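Local coordinates for protein mandalate racemase/muconate lactonizing enzyme (Unidentified, PDB 4E4U) that is a putative member of the mandelate racemase/muconate lactonizing enzyme family within the enolase superfamily, and probably acts as an isomerase or related enzyme on an unidentified substrate, at residues M1-V13 against I54-P67. Sequence-based numbering, arbitrary orientation. Where two conformers were deposited one is given.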
# COMPACT_ATOMS: atom_id res chain seq x y z
N MET A 1 8.23 -46.67 -21.52
CA MET A 1 9.19 -45.82 -22.21
C MET A 1 10.09 -45.08 -21.24
O MET A 1 9.60 -44.43 -20.32
CB MET A 1 8.46 -44.77 -23.01
CG MET A 1 9.42 -43.85 -23.68
SD MET A 1 10.13 -44.85 -24.95
CE MET A 1 9.66 -43.80 -26.32
N LYS A 2 11.41 -45.13 -21.46
CA LYS A 2 12.32 -44.41 -20.58
C LYS A 2 13.58 -43.91 -21.29
O LYS A 2 14.01 -44.46 -22.29
CB LYS A 2 12.70 -45.27 -19.38
CG LYS A 2 13.65 -46.40 -19.70
CD LYS A 2 13.88 -47.29 -18.48
CE LYS A 2 14.90 -48.39 -18.78
NZ LYS A 2 15.30 -49.13 -17.55
N ILE A 3 14.16 -42.84 -20.75
CA ILE A 3 15.40 -42.29 -21.29
C ILE A 3 16.57 -43.14 -20.81
O ILE A 3 16.73 -43.36 -19.61
CB ILE A 3 15.64 -40.85 -20.80
CG1 ILE A 3 14.47 -39.94 -21.20
CG2 ILE A 3 16.95 -40.31 -21.35
CD1 ILE A 3 14.26 -39.85 -22.70
N VAL A 4 17.39 -43.61 -21.74
CA VAL A 4 18.49 -44.49 -21.36
C VAL A 4 19.88 -43.92 -21.64
O VAL A 4 20.87 -44.45 -21.14
CB VAL A 4 18.37 -45.90 -22.01
CG1 VAL A 4 17.10 -46.59 -21.54
CG2 VAL A 4 18.41 -45.81 -23.53
N SER A 5 19.96 -42.86 -22.43
CA SER A 5 21.27 -42.30 -22.76
C SER A 5 21.23 -40.83 -23.16
O SER A 5 20.21 -40.31 -23.61
CB SER A 5 21.94 -43.12 -23.87
OG SER A 5 21.23 -42.99 -25.08
N LEU A 6 22.39 -40.20 -23.00
CA LEU A 6 22.60 -38.79 -23.31
C LEU A 6 23.89 -38.63 -24.09
O LEU A 6 24.89 -39.28 -23.78
CB LEU A 6 22.72 -38.00 -22.01
CG LEU A 6 23.47 -36.67 -22.12
CD1 LEU A 6 22.59 -35.63 -22.75
CD2 LEU A 6 24.01 -36.20 -20.77
N GLU A 7 23.87 -37.75 -25.08
CA GLU A 7 25.09 -37.24 -25.71
C GLU A 7 25.06 -35.72 -25.63
O GLU A 7 24.02 -35.11 -25.89
CB GLU A 7 25.15 -37.61 -27.19
CG GLU A 7 25.25 -39.08 -27.51
CD GLU A 7 25.25 -39.32 -29.02
OE1 GLU A 7 25.24 -38.33 -29.78
OE2 GLU A 7 25.25 -40.50 -29.44
N THR A 8 26.20 -35.12 -25.29
CA THR A 8 26.32 -33.67 -25.28
C THR A 8 27.23 -33.23 -26.42
O THR A 8 28.31 -33.80 -26.62
CB THR A 8 26.91 -33.18 -23.95
OG1 THR A 8 26.01 -33.53 -22.90
CG2 THR A 8 27.12 -31.67 -23.97
N HIS A 9 26.78 -32.24 -27.18
CA HIS A 9 27.56 -31.71 -28.29
C HIS A 9 27.64 -30.20 -28.16
O HIS A 9 26.64 -29.51 -28.31
CB HIS A 9 26.91 -32.09 -29.63
CG HIS A 9 26.82 -33.57 -29.84
ND1 HIS A 9 27.88 -34.32 -30.30
CD2 HIS A 9 25.80 -34.44 -29.64
CE1 HIS A 9 27.52 -35.59 -30.37
NE2 HIS A 9 26.26 -35.69 -29.98
N ILE A 10 28.83 -29.71 -27.85
CA ILE A 10 29.05 -28.27 -27.71
C ILE A 10 29.76 -27.78 -28.97
O ILE A 10 30.96 -28.01 -29.16
CB ILE A 10 29.82 -27.92 -26.42
CG1 ILE A 10 29.03 -28.40 -25.20
CG2 ILE A 10 30.06 -26.41 -26.35
CD1 ILE A 10 29.68 -28.11 -23.86
N VAL A 11 28.99 -27.14 -29.84
CA VAL A 11 29.43 -26.78 -31.17
C VAL A 11 30.04 -25.39 -31.20
O VAL A 11 29.45 -24.44 -30.68
CB VAL A 11 28.23 -26.83 -32.14
CG1 VAL A 11 28.62 -26.37 -33.52
CG2 VAL A 11 27.65 -28.24 -32.18
N ALA A 12 31.21 -25.26 -31.81
CA ALA A 12 31.85 -23.96 -32.00
C ALA A 12 31.18 -23.24 -33.16
O ALA A 12 31.15 -23.75 -34.28
CB ALA A 12 33.34 -24.14 -32.28
N VAL A 13 30.66 -22.05 -32.90
CA VAL A 13 30.05 -21.24 -33.95
C VAL A 13 31.16 -20.54 -34.74
O VAL A 13 32.01 -19.88 -34.16
CB VAL A 13 29.09 -20.19 -33.35
CG1 VAL A 13 28.46 -19.35 -34.45
CG2 VAL A 13 28.01 -20.88 -32.51
N ILE A 54 26.33 -31.33 -17.09
CA ILE A 54 25.21 -31.94 -17.78
C ILE A 54 25.14 -33.44 -17.48
O ILE A 54 24.05 -33.98 -17.22
CB ILE A 54 25.30 -31.70 -19.30
CG1 ILE A 54 25.12 -30.20 -19.59
CG2 ILE A 54 24.26 -32.51 -20.04
CD1 ILE A 54 25.65 -29.79 -20.95
N ASP A 55 26.29 -34.11 -17.47
CA ASP A 55 26.34 -35.53 -17.11
C ASP A 55 25.76 -35.74 -15.71
O ASP A 55 24.99 -36.68 -15.47
CB ASP A 55 27.77 -36.06 -17.16
CG ASP A 55 28.25 -36.36 -18.56
OD1 ASP A 55 27.43 -36.40 -19.49
OD2 ASP A 55 29.47 -36.58 -18.72
N ASP A 56 26.13 -34.86 -14.78
CA ASP A 56 25.69 -35.00 -13.40
C ASP A 56 24.17 -34.86 -13.27
O ASP A 56 23.52 -35.68 -12.61
CB ASP A 56 26.40 -33.96 -12.53
CG ASP A 56 26.16 -34.18 -11.06
OD1 ASP A 56 26.79 -35.10 -10.50
OD2 ASP A 56 25.36 -33.43 -10.46
N VAL A 57 23.61 -33.84 -13.90
CA VAL A 57 22.17 -33.60 -13.82
C VAL A 57 21.42 -34.77 -14.46
O VAL A 57 20.43 -35.26 -13.92
CB VAL A 57 21.79 -32.29 -14.52
CG1 VAL A 57 20.28 -32.08 -14.51
CG2 VAL A 57 22.50 -31.10 -13.86
N PHE A 58 21.89 -35.20 -15.62
CA PHE A 58 21.25 -36.30 -16.32
C PHE A 58 21.24 -37.58 -15.49
O PHE A 58 20.20 -38.22 -15.32
CB PHE A 58 21.95 -36.56 -17.65
CG PHE A 58 21.45 -37.78 -18.36
CD1 PHE A 58 20.22 -37.75 -19.00
CD2 PHE A 58 22.19 -38.95 -18.37
CE1 PHE A 58 19.73 -38.87 -19.65
CE2 PHE A 58 21.70 -40.08 -19.02
CZ PHE A 58 20.48 -40.04 -19.66
N GLU A 59 22.40 -37.94 -14.95
CA GLU A 59 22.51 -39.16 -14.16
C GLU A 59 21.59 -39.14 -12.94
O GLU A 59 20.91 -40.13 -12.65
CB GLU A 59 23.96 -39.39 -13.74
CG GLU A 59 24.87 -39.76 -14.89
CD GLU A 59 26.34 -39.63 -14.53
OE1 GLU A 59 26.65 -39.27 -13.37
OE2 GLU A 59 27.19 -39.87 -15.42
N ARG A 60 21.56 -38.02 -12.22
CA ARG A 60 20.79 -37.94 -10.98
C ARG A 60 19.30 -37.82 -11.21
O ARG A 60 18.52 -38.37 -10.44
CB ARG A 60 21.26 -36.76 -10.11
CG ARG A 60 22.68 -36.90 -9.62
CD ARG A 60 23.10 -35.69 -8.80
NE ARG A 60 24.55 -35.71 -8.69
CZ ARG A 60 25.22 -36.48 -7.83
NH1 ARG A 60 24.56 -37.26 -6.98
NH2 ARG A 60 26.54 -36.45 -7.83
N HIS A 61 18.90 -37.09 -12.25
CA HIS A 61 17.52 -36.62 -12.33
C HIS A 61 16.72 -37.07 -13.55
O HIS A 61 15.52 -36.82 -13.60
CB HIS A 61 17.47 -35.08 -12.21
CG HIS A 61 18.16 -34.55 -11.00
ND1 HIS A 61 17.80 -34.89 -9.71
CD2 HIS A 61 19.21 -33.69 -10.88
CE1 HIS A 61 18.58 -34.27 -8.86
NE2 HIS A 61 19.45 -33.53 -9.53
N LEU A 62 17.36 -37.73 -14.52
CA LEU A 62 16.63 -38.11 -15.74
C LEU A 62 16.89 -39.54 -16.22
O LEU A 62 15.99 -40.18 -16.76
CB LEU A 62 16.89 -37.12 -16.88
CG LEU A 62 16.07 -37.33 -18.16
CD1 LEU A 62 14.56 -37.38 -17.86
CD2 LEU A 62 16.38 -36.25 -19.18
N LEU A 63 18.12 -40.03 -16.06
CA LEU A 63 18.45 -41.38 -16.49
C LEU A 63 17.43 -42.39 -15.96
O LEU A 63 17.12 -42.41 -14.77
CB LEU A 63 19.86 -41.76 -16.04
CG LEU A 63 20.29 -43.20 -16.34
CD1 LEU A 63 20.33 -43.49 -17.84
CD2 LEU A 63 21.64 -43.52 -15.70
N ASN A 64 16.90 -43.20 -16.88
CA ASN A 64 15.92 -44.25 -16.60
C ASN A 64 14.52 -43.78 -16.23
O ASN A 64 13.71 -44.57 -15.74
CB ASN A 64 16.47 -45.27 -15.60
CG ASN A 64 17.59 -46.09 -16.19
OD1 ASN A 64 17.54 -46.47 -17.36
ND2 ASN A 64 18.61 -46.36 -15.39
N ARG A 65 14.23 -42.51 -16.49
CA ARG A 65 12.91 -41.94 -16.22
C ARG A 65 12.08 -41.80 -17.50
O ARG A 65 12.62 -41.73 -18.61
CB ARG A 65 13.03 -40.57 -15.54
CG ARG A 65 13.75 -40.60 -14.20
CD ARG A 65 12.97 -41.36 -13.14
NE ARG A 65 13.75 -41.45 -11.91
CZ ARG A 65 13.36 -42.10 -10.82
NH1 ARG A 65 12.19 -42.71 -10.78
NH2 ARG A 65 14.15 -42.13 -9.75
N ASP A 66 10.76 -41.75 -17.34
CA ASP A 66 9.85 -41.59 -18.47
C ASP A 66 9.94 -40.15 -18.99
O ASP A 66 9.76 -39.21 -18.22
CB ASP A 66 8.43 -41.89 -17.99
CG ASP A 66 7.43 -42.02 -19.11
OD1 ASP A 66 7.52 -41.27 -20.11
OD2 ASP A 66 6.52 -42.87 -18.99
N PRO A 67 10.19 -39.96 -20.30
CA PRO A 67 10.26 -38.59 -20.83
C PRO A 67 8.97 -37.79 -20.67
O PRO A 67 9.02 -36.56 -20.71
CB PRO A 67 10.56 -38.81 -22.33
CG PRO A 67 10.08 -40.20 -22.61
CD PRO A 67 10.39 -40.97 -21.36
O HOH W 1 6.24 -45.50 -19.91
O HOH W 2 27.52 -38.04 -21.86
O HOH W 3 27.80 -34.11 -20.89
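Ile3, Leu6 and Phe58 form the apolar centre where strand 3-12 runs almost antiparallel (173°) to helix 54-61. Leu6 lays its CB squarely over one face of the Phe58 ring, 3.6 Å from the centroid and 3° off the normal, a CH-pi contact. With CG anti to the backbone N (chi1 157°), Leu6 carries CD2 past the ring toward the helix, 3.8 Å from Ile54 CG2. Leucine suits the place because its branched, flexible chain covers the ring with CB and still reaches Ile54 with CD2. Ile3 meets the same phenyl ring at its edge: its CG2 lies in the ring plane, 3.6 Å from Phe58 CE1. A flat aromatic fits here because its face serves one aliphatic neighbour and its rim another. The beta-branch of Ile3 lets it divide its contacts, CG2 going to Phe58 and the CG1 arm turning to Leu62 and Pro67, with Ile3 CD1 3.9 Å from Pro67 CB.

Ile3 is also clamped through its backbone. Ile3 N donates to Arg65 O (2.9 Å) in a nearly straight bond. Ile3 O accepts from Asn64 N (2.7 Å) in a more bent one, so the type II turn 62-65 is tied to the start of the strand. Asn64 sits at the turn's third position with positive phi, which asparagine tolerates well. Water bridges both ends: Thr8 OG1 to Asp55 OD1 near Ile54, and the amino-terminal N of Met1 to Asp66 OD2 near the turn, where His68 N holds Asp66 OD1.

Both segments belong to the N-terminal domain of the enolase superfamily. Strand 3-12 forms one margin of its three-stranded antiparallel sheet, pairing with strand 22-30, with a classic beta bulge where Val4 and Ser5 face Lys29; helix 88-109 packs behind, Ile104 against Ile3.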